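Local coordinates for protein acetyltransferase, GNAT family (Bacillus anthracis str. Sterne, PDB 3FBU) that binds coenzyme A and, as a GNAT-family acetyltransferase, probably transfers the acetyl group of acetyl-CoA to an acceptor substrate, at residues A5-I10 against K97-A103; Y132-E136 against E159-A163. All blocks are in the same frame, centred on the assembly; numbering follows the deposited sequence.

Interaction 1: A5-I10 against K97-A103; sequences AERLLI and KGYASEA. With COA (coenzyme A), chain C.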
loop_
_atom_site.group_PDB
_atom_site.type_symbol
_atom_site.label_atom_id
_atom_site.label_comp_id
_atom_site.label_asym_id
_atom_site.label_seq_id
_atom_site.Cartn_x
_atom_site.Cartn_y
_atom_site.Cartn_z
ATOM N N ALA A 5 13.067 -6.028 21.367
ATOM C CA ALA A 5 11.760 -6.592 21.048
ATOM C C ALA A 5 11.927 -8.076 20.653
ATOM O O ALA A 5 12.989 -8.668 20.843
ATOM C CB ALA A 5 11.079 -5.786 19.932
ATOM N N GLU A 6 10.868 -8.668 20.123
ATOM C CA GLU A 6 10.888 -10.048 19.637
ATOM C C GLU A 6 11.925 -10.313 18.523
ATOM O O GLU A 6 12.780 -11.184 18.667
ATOM C CB GLU A 6 9.484 -10.436 19.150
ATOM C CG GLU A 6 8.527 -10.758 20.303
ATOM C CD GLU A 6 7.062 -10.973 19.878
ATOM O OE1 GLU A 6 6.707 -10.740 18.689
ATOM O OE2 GLU A 6 6.261 -11.387 20.760
ATOM N N ARG A 7 11.842 -9.557 17.428
ATOM C CA ARG A 7 12.679 -9.774 16.247
ATOM C C ARG A 7 13.718 -8.665 16.012
ATOM O O ARG A 7 14.561 -8.779 15.107
ATOM C CB ARG A 7 11.807 -9.857 15.006
ATOM C CG ARG A 7 10.739 -10.956 15.036
ATOM C CD ARG A 7 9.894 -10.869 13.791
ATOM N NE ARG A 7 9.107 -9.633 13.806
ATOM C CZ ARG A 7 8.361 -9.202 12.799
ATOM N NH1 ARG A 7 8.271 -9.889 11.666
ATOM N NH2 ARG A 7 7.706 -8.052 12.926
ATOM N N LEU A 8 13.654 -7.588 16.797
ATOM C CA LEU A 8 14.504 -6.419 16.555
ATOM C C LEU A 8 14.923 -5.759 17.838
ATOM O O LEU A 8 14.335 -5.977 18.904
ATOM C CB LEU A 8 13.771 -5.397 15.662
ATOM C CG LEU A 8 12.377 -4.953 16.090
ATOM C CD1 LEU A 8 12.457 -3.799 17.094
ATOM C CD2 LEU A 8 11.496 -4.598 14.862
ATOM N N LEU A 9 15.949 -4.928 17.730
ATOM C CA LEU A 9 16.368 -4.081 18.816
ATOM C C LEU A 9 16.480 -2.648 18.317
ATOM O O LEU A 9 16.630 -2.408 17.124
ATOM C CB LEU A 9 17.698 -4.533 19.408
ATOM C CG LEU A 9 18.973 -4.567 18.568
ATOM C CD1 LEU A 9 19.640 -3.173 18.419
ATOM C CD2 LEU A 9 19.962 -5.556 19.251
ATOM N N ILE A 10 16.403 -1.721 19.258
ATOM C CA ILE A 10 16.575 -0.303 18.971
ATOM C C ILE A 10 17.746 0.154 19.807
ATOM O O ILE A 10 17.827 -0.140 20.994
ATOM C CB ILE A 10 15.330 0.513 19.352
ATOM C CG1 ILE A 10 14.095 -0.091 18.672
ATOM C CG2 ILE A 10 15.508 1.967 18.942
ATOM C CD1 ILE A 10 12.804 0.511 19.097
ATOM N N LYS A 97 6.158 -6.280 6.980
ATOM C CA LYS A 97 6.466 -7.420 7.830
ATOM C C LYS A 97 6.202 -7.112 9.307
ATOM O O LYS A 97 6.402 -7.959 10.164
ATOM C CB LYS A 97 7.907 -7.853 7.622
ATOM C CG LYS A 97 8.256 -8.183 6.163
ATOM C CD LYS A 97 9.791 -8.199 5.973
ATOM C CE LYS A 97 10.188 -8.391 4.492
ATOM N NZ LYS A 97 9.585 -9.664 3.944
ATOM N N GLY A 98 5.692 -5.923 9.617
ATOM C CA GLY A 98 5.398 -5.599 11.004
ATOM C C GLY A 98 6.540 -5.003 11.790
ATOM O O GLY A 98 6.430 -4.822 13.004
ATOM N N TYR A 99 7.626 -4.666 11.115
ATOM C CA TYR A 99 8.792 -4.146 11.815
ATOM C C TYR A 99 8.533 -2.772 12.436
ATOM O O TYR A 99 8.922 -2.548 13.576
ATOM C CB TYR A 99 10.004 -4.086 10.897
ATOM C CG TYR A 99 10.528 -5.464 10.479
ATOM C CD1 TYR A 99 10.537 -6.532 11.360
ATOM C CD2 TYR A 99 11.043 -5.658 9.216
ATOM C CE1 TYR A 99 11.043 -7.778 10.974
ATOM C CE2 TYR A 99 11.556 -6.876 8.827
ATOM C CZ TYR A 99 11.544 -7.936 9.707
ATOM O OH TYR A 99 12.033 -9.160 9.307
ATOM N N ALA A 100 7.938 -1.860 11.669
ATOM C CA ALA A 100 7.695 -0.497 12.199
ATOM C C ALA A 100 6.792 -0.603 13.409
ATOM O O ALA A 100 7.058 0.013 14.437
ATOM C CB ALA A 100 7.121 0.442 11.158
ATOM N N SER A 101 5.720 -1.388 13.305
ATOM C CA SER A 101 4.784 -1.477 14.431
ATOM C C SER A 101 5.421 -2.126 15.649
ATOM O O SER A 101 5.207 -1.671 16.775
ATOM C CB SER A 101 3.505 -2.227 14.041
ATOM O OG SER A 101 2.936 -1.629 12.872
ATOM N N GLU A 102 6.231 -3.153 15.426
ATOM C CA GLU A 102 6.941 -3.827 16.519
ATOM C C GLU A 102 7.898 -2.864 17.207
ATOM O O GLU A 102 7.910 -2.780 18.423
ATOM C CB GLU A 102 7.679 -5.101 16.014
ATOM C CG GLU A 102 8.522 -5.762 17.092
ATOM C CD GLU A 102 9.206 -7.072 16.628
ATOM O OE1 GLU A 102 8.774 -7.652 15.624
ATOM O OE2 GLU A 102 10.189 -7.476 17.266
ATOM N N ALA A 103 8.664 -2.101 16.417
ATOM C CA ALA A 103 9.620 -1.153 16.975
ATOM C C ALA A 103 8.911 -0.020 17.712
ATOM O O ALA A 103 9.346 0.385 18.798
ATOM C CB ALA A 103 10.514 -0.597 15.880
HETATM N N1A COA C . -2.723 0.758 1.814
HETATM C C2A COA C . -3.317 0.304 2.964
HETATM N N3A COA C . -2.563 -0.294 3.939
HETATM C C4A COA C . -1.222 -0.421 3.751
HETATM C C5A COA C . -0.603 0.034 2.599
HETATM C C6A COA C . -1.369 0.654 1.615
HETATM N N6A COA C . -0.809 1.133 0.502
HETATM N N7A COA C . 0.706 -0.232 2.704
HETATM C C8A COA C . 0.938 -0.851 3.879
HETATM N N9A COA C . -0.258 -0.980 4.537
HETATM C C1B COA C . -0.513 -1.450 5.904
HETATM C C2B COA C . -0.005 -2.870 6.161
HETATM O O2B COA C . -0.927 -3.858 5.715
HETATM C C3B COA C . 0.146 -2.815 7.666
HETATM O O3B COA C . -1.103 -3.033 8.302
HETATM P P3B COA C . -1.624 -4.488 8.785
HETATM O O7A COA C . -2.798 -4.349 9.700
HETATM O O8A COA C . -1.963 -5.276 7.547
HETATM O O9A COA C . -0.471 -5.126 9.528
HETATM C C4B COA C . 0.610 -1.375 7.931
HETATM O O4B COA C . 0.156 -0.617 6.843
HETATM C C5B COA C . 2.126 -1.243 8.018
HETATM O O5B COA C . 2.533 -1.876 9.215
HETATM P P1A COA C . 4.048 -2.350 9.414
HETATM O O1A COA C . 4.286 -3.608 8.596
HETATM O O2A COA C . 4.322 -2.523 10.856
HETATM O O3A COA C . 4.858 -1.081 8.854
HETATM P P2A COA C . 6.199 -1.117 7.956
HETATM O O4A COA C . 7.244 -1.942 8.667
HETATM O O5A COA C . 5.833 -1.576 6.541
HETATM O O6A COA C . 6.582 0.454 7.952
HETATM C CBP COA C . 6.312 2.776 7.464
HETATM C CCP COA C . 5.604 1.479 7.859
HETATM C CDP COA C . 7.436 2.965 8.499
HETATM C CEP COA C . 5.219 3.843 7.540
HETATM C CAP COA C . 6.880 2.650 6.026
HETATM O OAP COA C . 5.841 2.548 5.064
HETATM C C9P COA C . 7.710 3.830 5.618
HETATM O O9P COA C . 9.005 3.943 6.061
HETATM N N8P COA C . 7.162 4.818 4.902
HETATM C C7P COA C . 7.979 5.892 4.340
HETATM C C6P COA C . 8.414 6.917 5.374
HETATM C C5P COA C . 7.215 7.610 6.019
HETATM O O5P COA C . 6.306 8.151 5.349
HETATM N N4P COA C . 7.229 7.634 7.336
HETATM C C3P COA C . 6.089 8.145 8.108
HETATM C C2P COA C . 6.051 9.651 8.243
HETATM S S1P COA C . 4.722 10.160 9.376
#

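Interaction 2: Y132-E136 against E159-A163; sequences YRVME and EYYYA. With COA (coenzyme A), chain C.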
loop_
_atom_site.group_PDB
_atom_site.type_symbol
_atom_site.label_atom_id
_atom_site.label_comp_id
_atom_site.label_asym_id
_atom_site.label_seq_id
_atom_site.Cartn_x
_atom_site.Cartn_y
_atom_site.Cartn_z
ATOM N N TYR A 132 -0.430 5.896 9.236
ATOM C CA TYR A 132 -1.485 5.930 10.238
ATOM C C TYR A 132 -1.947 4.540 10.626
ATOM O O TYR A 132 -2.414 4.360 11.746
ATOM C CB TYR A 132 -2.604 6.920 9.917
ATOM C CG TYR A 132 -3.550 6.524 8.828
ATOM C CD1 TYR A 132 -4.536 5.576 9.069
ATOM C CD2 TYR A 132 -3.510 7.137 7.581
ATOM C CE1 TYR A 132 -5.443 5.230 8.084
ATOM C CE2 TYR A 132 -4.412 6.791 6.593
ATOM C CZ TYR A 132 -5.380 5.839 6.869
ATOM O OH TYR A 132 -6.291 5.450 5.903
ATOM N N ARG A 133 -1.717 3.535 9.762
ATOM C CA ARG A 133 -1.975 2.172 10.185
ATOM C C ARG A 133 -1.039 1.718 11.291
ATOM O O ARG A 133 -1.475 1.058 12.220
ATOM C CB ARG A 133 -1.999 1.206 9.002
ATOM C CG ARG A 133 -3.327 1.247 8.246
ATOM C CD ARG A 133 -4.484 0.708 9.113
ATOM N NE ARG A 133 -4.239 -0.656 9.584
ATOM C CZ ARG A 133 -4.607 -1.173 10.761
ATOM N NH1 ARG A 133 -5.195 -0.442 11.691
ATOM N NH2 ARG A 133 -4.332 -2.442 11.036
ATOM N N VAL A 134 0.232 2.093 11.239
ATOM C CA VAL A 134 1.111 1.809 12.371
ATOM C C VAL A 134 0.557 2.461 13.649
ATOM O O VAL A 134 0.489 1.841 14.715
ATOM C CB VAL A 134 2.522 2.278 12.111
ATOM C CG1 VAL A 134 3.367 2.109 13.390
ATOM C CG2 VAL A 134 3.127 1.525 10.945
ATOM N N MET A 135 0.135 3.718 13.534
ATOM C CA MET A 135 -0.375 4.445 14.701
ATOM C C MET A 135 -1.541 3.695 15.340
ATOM O O MET A 135 -1.582 3.507 16.564
ATOM C CB MET A 135 -0.798 5.874 14.315
ATOM C CG MET A 135 0.370 6.762 13.827
ATOM S SD MET A 135 -0.127 8.385 13.146
ATOM C CE MET A 135 1.428 8.724 12.366
ATOM N N GLU A 136 -2.457 3.232 14.508
ATOM C CA GLU A 136 -3.627 2.516 14.999
ATOM C C GLU A 136 -3.241 1.176 15.631
ATOM O O GLU A 136 -3.702 0.845 16.721
ATOM C CB GLU A 136 -4.604 2.287 13.842
ATOM C CG GLU A 136 -5.222 3.615 13.328
ATOM C CD GLU A 136 -6.192 3.471 12.170
ATOM O OE1 GLU A 136 -6.182 2.427 11.460
ATOM O OE2 GLU A 136 -6.910 4.479 11.932
ATOM N N GLU A 159 -3.087 17.133 7.903
ATOM C CA GLU A 159 -2.374 16.315 8.860
ATOM C C GLU A 159 -3.381 15.599 9.734
ATOM O O GLU A 159 -4.303 16.239 10.237
ATOM C CB GLU A 159 -1.490 17.229 9.704
ATOM C CG GLU A 159 -0.624 16.608 10.697
ATOM C CD GLU A 159 0.229 17.655 11.420
ATOM O OE1 GLU A 159 0.073 18.866 11.126
ATOM O OE2 GLU A 159 1.076 17.268 12.233
ATOM N N TYR A 160 -3.191 14.297 9.938
ATOM C CA TYR A 160 -3.848 13.590 11.048
ATOM C C TYR A 160 -2.963 13.658 12.264
ATOM O O TYR A 160 -1.745 13.555 12.149
ATOM C CB TYR A 160 -4.023 12.113 10.734
ATOM C CG TYR A 160 -5.116 11.719 9.765
ATOM C CD1 TYR A 160 -6.291 12.434 9.647
ATOM C CD2 TYR A 160 -4.983 10.551 9.021
ATOM C CE1 TYR A 160 -7.294 12.027 8.768
ATOM C CE2 TYR A 160 -5.975 10.128 8.178
ATOM C CZ TYR A 160 -7.120 10.869 8.040
ATOM O OH TYR A 160 -8.099 10.424 7.182
ATOM N N TYR A 161 -3.585 13.779 13.433
ATOM C CA TYR A 161 -2.890 13.814 14.691
ATOM C C TYR A 161 -3.409 12.671 15.574
ATOM O O TYR A 161 -4.612 12.579 15.847
ATOM C CB TYR A 161 -3.207 15.142 15.335
ATOM C CG TYR A 161 -2.428 15.525 16.532
ATOM C CD1 TYR A 161 -1.473 16.537 16.477
ATOM C CD2 TYR A 161 -2.683 14.916 17.781
ATOM C CE1 TYR A 161 -0.806 16.929 17.626
ATOM C CE2 TYR A 161 -2.017 15.296 18.904
ATOM C CZ TYR A 161 -1.082 16.311 18.822
ATOM O OH TYR A 161 -0.438 16.660 19.994
ATOM N N TYR A 162 -2.490 11.824 15.980
ATOM C CA TYR A 162 -2.764 10.682 16.845
ATOM C C TYR A 162 -2.088 10.838 18.191
ATOM O O TYR A 162 -1.039 11.492 18.303
ATOM C CB TYR A 162 -2.247 9.400 16.180
ATOM C CG TYR A 162 -3.137 8.836 15.117
ATOM C CD1 TYR A 162 -3.203 9.426 13.864
ATOM C CD2 TYR A 162 -3.960 7.728 15.363
ATOM C CE1 TYR A 162 -4.007 8.916 12.895
ATOM C CE2 TYR A 162 -4.773 7.220 14.375
ATOM C CZ TYR A 162 -4.794 7.828 13.144
ATOM O OH TYR A 162 -5.586 7.379 12.111
ATOM N N ALA A 163 -2.664 10.216 19.231
ATOM C CA ALA A 163 -2.092 10.284 20.559
ATOM C C ALA A 163 -2.381 9.012 21.355
ATOM O O ALA A 163 -3.392 8.324 21.125
ATOM C CB ALA A 163 -2.629 11.495 21.331
HETATM N N1A COA C . -2.723 0.758 1.814
HETATM C C2A COA C . -3.317 0.304 2.964
HETATM N N3A COA C . -2.563 -0.294 3.939
HETATM C C4A COA C . -1.222 -0.421 3.751
HETATM C C5A COA C . -0.603 0.034 2.599
HETATM C C6A COA C . -1.369 0.654 1.615
HETATM N N6A COA C . -0.809 1.133 0.502
HETATM N N7A COA C . 0.706 -0.232 2.704
HETATM C C8A COA C . 0.938 -0.851 3.879
HETATM N N9A COA C . -0.258 -0.980 4.537
HETATM C C1B COA C . -0.513 -1.450 5.904
HETATM C C2B COA C . -0.005 -2.870 6.161
HETATM O O2B COA C . -0.927 -3.858 5.715
HETATM C C3B COA C . 0.146 -2.815 7.666
HETATM O O3B COA C . -1.103 -3.033 8.302
HETATM P P3B COA C . -1.624 -4.488 8.785
HETATM O O7A COA C . -2.798 -4.349 9.700
HETATM O O8A COA C . -1.963 -5.276 7.547
HETATM O O9A COA C . -0.471 -5.126 9.528
HETATM C C4B COA C . 0.610 -1.375 7.931
HETATM O O4B COA C . 0.156 -0.617 6.843
HETATM C C5B COA C . 2.126 -1.243 8.018
HETATM O O5B COA C . 2.533 -1.876 9.215
HETATM P P1A COA C . 4.048 -2.350 9.414
HETATM O O1A COA C . 4.286 -3.608 8.596
HETATM O O2A COA C . 4.322 -2.523 10.856
HETATM O O3A COA C . 4.858 -1.081 8.854
HETATM P P2A COA C . 6.199 -1.117 7.956
HETATM O O4A COA C . 7.244 -1.942 8.667
HETATM O O5A COA C . 5.833 -1.576 6.541
HETATM O O6A COA C . 6.582 0.454 7.952
HETATM C CBP COA C . 6.312 2.776 7.464
HETATM C CCP COA C . 5.604 1.479 7.859
HETATM C CDP COA C . 7.436 2.965 8.499
HETATM C CEP COA C . 5.219 3.843 7.540
HETATM C CAP COA C . 6.880 2.650 6.026
HETATM O OAP COA C . 5.841 2.548 5.064
HETATM C C9P COA C . 7.710 3.830 5.618
HETATM O O9P COA C . 9.005 3.943 6.061
HETATM N N8P COA C . 7.162 4.818 4.902
HETATM C C7P COA C . 7.979 5.892 4.340
HETATM C C6P COA C . 8.414 6.917 5.374
HETATM C C5P COA C . 7.215 7.610 6.019
HETATM O O5P COA C . 6.306 8.151 5.349
HETATM N N4P COA C . 7.229 7.634 7.336
HETATM C C3P COA C . 6.089 8.145 8.108
HETATM C C2P COA C . 6.051 9.651 8.243
HETATM S S1P COA C . 4.722 10.160 9.376
#

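Interaction 1: A5-I10 against K97-A103
Glu102 OE1 is gripped by two nitrogens of one guanidinium: Arg7 NE gives it a hydrogen bond of 2.7 Å as part of a salt bridge, and Arg7 NH2 adds a second at 2.9 Å. NE meets the syn lone pair, whereas NH2 arrives nearly along the C-O axis; guanidinium and carboxylate planes differ by 16°. The other oxygen, Glu102 OE2, takes the backbone N of Arg7 at 2.7 Å, almost straight at 174°. Beyond the carboxylate, Arg7 NH1 and NH2 both reach the carbonyl O of Lys97 from one face of its plane, each at 3.1 Å. The bend at chi3 (-67°) turns the guanidinium back to these acceptors, while Tyr99 CE1 lies over its face. Lys97, Gly98 (the N-cap) and the first turn of helix 99-114 form the pyrophosphate-binding loop of the GNAT fold: Gly98 N, Ala100 N and Ser101 N each donate to a phosphate oxygen of coenzyme A, and Ser101 OG also bonds O2A, at 2.6 Å. Deeper, Leu8 CD1 packs on Ala103 CB at 3.9 Å, and Ile10 CD1, two residues on along strand 8-10, touches the same methyl.

Interaction 2: Y132-E136 against E159-A163
Met135 and Tyr162 form the close-packed side of this contact. Met135 CB sits over one face of the Tyr162 ring, 4.0 Å from its centroid and 21° off the normal, a CH-pi contact. Met135 SD approaches the same ring obliquely, 4.0 Å from the centroid and 39° off the normal, a Met-aromatic pair. The methionine chain is extended beyond CG (chi2 172°), which carries SD along the ring beside CB, and it crosses the tyrosine at about a right angle. Both residues are buried, and Met140 covers each of them as well. In the GNAT fold this joins the helix 129-137 to the strand 155-165, whose short segments run at 22° to each other. Toward the partly exposed side the packing thins to edges and polar tips. There the edge of Tyr160 points at the face of Tyr132, a T-shaped pair with centroids 5.5 Å apart, in which Tyr132 CD2 and Tyr160 CE2 are separated by 3.9 Å. Tyr162 OH donates to Glu136 OE2 over 3.2 Å, entering from above the carboxylate plane, and is also hydrogen-bonded to Arg142 NE. Glu136 OE1 meanwhile accepts from Arg133 NH1 through its anti lone pair, at 3.0 Å, within a salt bridge. This is consistent with Glu136 orienting the guanidinium, whose NH2 reaches the coenzyme A phosphate oxygen O7A at 2.8 Å.

In the fold
From the N terminus, the chain passes through 5-10, the turn after edge strand 3-4 and the next strand, 8-10, and runs on through two helices and the central strands before 97-103 returns to it, so interaction 1 closes a loop of 86 intervening residues. The rest of helix 99-114 and strand 119-124 follow, and only then does interaction 2 open, closing a much shorter loop of 22 residues that contains strand 141-152. The two loops therefore lie in series, neither nesting nor crossing. Their centres are 18 Å apart, yet they meet where Ser101 OG packs on Val134 CG2 at 3.7 Å. Both contacts tie a helix to the same mixed sheet, and both helices contact coenzyme A.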